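Local coordinates for DMATS type aromatic prenyltransferase (Streptomyces coelicolor, PDB 6ZS0), which probably transfers a dimethylallyl group to C5 of the indole ring of tryptophan, as a bacterial aromatic prenyltransferase of the DMATS type, at residues A[76-81]-A[138-143]. Residues are numbered along the deposited sequence; the frame is centred on the assembly and turned at random.
Sequences PAMRVL and LELRPG
Val80 and Leu138 form an antiparallel hydrogen-bonded pair, Arg79 and Glu139 next to it make a non-hydrogen-bonded pair, and Leu140 N then donates to Met78 O (2.8 Å, 168° at the hydrogen). Leu140 is the centre of an inverse gamma turn, and there a water bridges the two chains, accepting from Met78 N and donating to Leu140 O.

Arg79 and Glu139 lie on the face turned away from the helices, toward the inside of the barrel. Their guanidinium and carboxylate planes lie 9° apart and stack, with Glu139 CG over the centre of the guanidinium. Arg79 NH2 is 4.0 Å from Glu139 OE1, but no N-H points at that oxygen. Glu139 CG is anti to the backbone N (chi1 -172°), and the extended chain carries OE1 to Arg141 NH1 for a salt bridge of 3.0 Å. A leucine at Arg79 would probably leave the Glu139 carboxylate without the cation stacked on it.

The other face is apolar and buried. Val80 CG1 packs beside Leu138 CB, and the extended Met78 chain brings CE to 3.8 Å from Leu140 CD1. Leu14 of helix 6-20 touches both Met78 and Leu140, while helix 25-39 meets Leu138 and Leu140. This is the ABBA barrel pattern, with helices packed outside a closed antiparallel sheet. The chemistry divides accordingly: apolar contacts join the two segments to each other and to the helices outside, while Glu139 sits between two arginines, which probably stabilise its negative charge.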
loop_
_atom_site.group_PDB
_atom_site.type_symbol
_atom_site.label_atom_id
_atom_site.label_comp_id
_atom_site.label_asym_id
_atom_site.label_seq_id
_atom_site.Cartn_x
_atom_site.Cartn_y
_atom_site.Cartn_z
ATOM N N PRO A 76 10.673 12.061 5.637
ATOM C CA PRO A 76 10.043 10.915 4.992
ATOM C C PRO A 76 8.933 10.354 5.903
ATOM O O PRO A 76 9.118 10.404 7.143
ATOM C CB PRO A 76 11.175 9.893 4.816
ATOM C CG PRO A 76 12.452 10.673 5.007
ATOM C CD PRO A 76 12.119 11.888 5.851
ATOM N N ALA A 77 7.776 9.989 5.346
ATOM C CA ALA A 77 6.652 9.383 6.098
ATOM C C ALA A 77 6.633 7.875 5.855
ATOM O O ALA A 77 6.487 7.450 4.697
ATOM C CB ALA A 77 5.357 9.989 5.699
ATOM N N MET A 78 6.717 7.095 6.919
ATOM C CA MET A 78 6.792 5.630 6.781
ATOM C C MET A 78 5.431 5.030 7.065
ATOM O O MET A 78 4.770 5.468 8.025
ATOM C CB MET A 78 7.828 5.063 7.728
ATOM C CG MET A 78 7.924 3.592 7.673
ATOM S SD MET A 78 9.244 3.076 8.754
ATOM C CE MET A 78 8.950 1.301 8.794
ATOM N N ARG A 79 5.041 4.065 6.247
ATOM C CA ARG A 79 3.858 3.231 6.538
ATOM C C ARG A 79 4.240 1.764 6.553
ATOM O O ARG A 79 5.186 1.351 5.863
ATOM C CB ARG A 79 2.745 3.453 5.521
ATOM C CG ARG A 79 2.183 4.855 5.535
ATOM C CD ARG A 79 1.228 5.057 4.383
ATOM N NE ARG A 79 0.495 6.294 4.580
ATOM C CZ ARG A 79 1.008 7.510 4.409
ATOM N NH1 ARG A 79 2.269 7.664 4.023
ATOM N NH2 ARG A 79 0.252 8.575 4.625
ATOM N N VAL A 80 3.441 0.985 7.276
ATOM C CA VAL A 80 3.498 -0.494 7.200
ATOM C C VAL A 80 2.093 -1.001 6.921
ATOM O O VAL A 80 1.137 -0.530 7.581
ATOM C CB VAL A 80 4.071 -1.149 8.456
ATOM C CG1 VAL A 80 3.268 -0.799 9.694
ATOM C CG2 VAL A 80 4.189 -2.652 8.278
ATOM N N LEU A 81 1.989 -1.863 5.924
ATOM C CA LEU A 81 0.738 -2.496 5.493
ATOM C C LEU A 81 0.761 -3.935 5.993
ATOM O O LEU A 81 1.784 -4.636 5.807
ATOM C CB LEU A 81 0.636 -2.464 3.974
ATOM C CG LEU A 81 -0.630 -3.106 3.392
ATOM C CD1 LEU A 81 -1.847 -2.244 3.671
ATOM C CD2 LEU A 81 -0.447 -3.322 1.914
ATOM N N LEU A 138 -0.602 1.341 8.688
ATOM C CA LEU A 138 -0.260 2.207 9.828
ATOM C C LEU A 138 0.759 3.251 9.360
ATOM O O LEU A 138 1.810 2.863 8.868
ATOM C CB LEU A 138 0.288 1.317 10.936
ATOM C CG LEU A 138 -0.739 0.308 11.461
ATOM C CD1 LEU A 138 -0.096 -0.835 12.202
ATOM C CD2 LEU A 138 -1.759 1.012 12.323
ATOM N N GLU A 139 0.421 4.530 9.483
ATOM C CA GLU A 139 1.384 5.628 9.250
ATOM C C GLU A 139 2.148 5.831 10.554
ATOM O O GLU A 139 1.505 6.168 11.588
ATOM C CB GLU A 139 0.706 6.924 8.846
ATOM C CG GLU A 139 1.749 7.967 8.420
ATOM C CD GLU A 139 1.267 9.397 8.295
ATOM O OE1 GLU A 139 0.056 9.634 8.529
ATOM O OE2 GLU A 139 2.122 10.285 7.989
ATOM N N LEU A 140 3.446 5.586 10.517
ATOM C CA LEU A 140 4.318 5.538 11.709
ATOM C C LEU A 140 4.733 6.967 12.074
ATOM O O LEU A 140 5.846 7.356 11.766
ATOM C CB LEU A 140 5.488 4.638 11.376
ATOM C CG LEU A 140 5.097 3.193 11.071
ATOM C CD1 LEU A 140 6.284 2.285 11.254
ATOM C CD2 LEU A 140 3.918 2.725 11.926
ATOM N N ARG A 141 3.802 7.701 12.658
ATOM C CA ARG A 141 3.946 9.144 12.975
ATOM C C ARG A 141 4.808 9.311 14.210
ATOM O O ARG A 141 4.679 8.563 15.162
ATOM C CB ARG A 141 2.594 9.794 13.258
ATOM C CG ARG A 141 1.603 9.657 12.126
ATOM C CD ARG A 141 0.655 10.814 12.080
ATOM N NE ARG A 141 -0.647 10.519 12.649
ATOM C CZ ARG A 141 -1.792 10.472 11.953
ATOM N NH1 ARG A 141 -1.799 10.679 10.646
ATOM N NH2 ARG A 141 -2.933 10.214 12.571
ATOM N N PRO A 142 5.660 10.351 14.266
ATOM C CA PRO A 142 6.322 10.681 15.515
ATOM C C PRO A 142 5.298 10.847 16.642
ATOM O O PRO A 142 4.241 11.413 16.411
ATOM C CB PRO A 142 7.050 12.005 15.214
ATOM C CG PRO A 142 7.215 12.009 13.718
ATOM C CD PRO A 142 6.007 11.266 13.174
ATOM N N GLY A 143 5.632 10.349 17.826
ATOM C CA GLY A 143 4.792 10.471 19.022
ATOM C C GLY A 143 4.127 9.173 19.379
ATOM O O GLY A 143 3.516 9.120 20.453
HETATM O O HOH W 1 6.982 8.250 9.591
#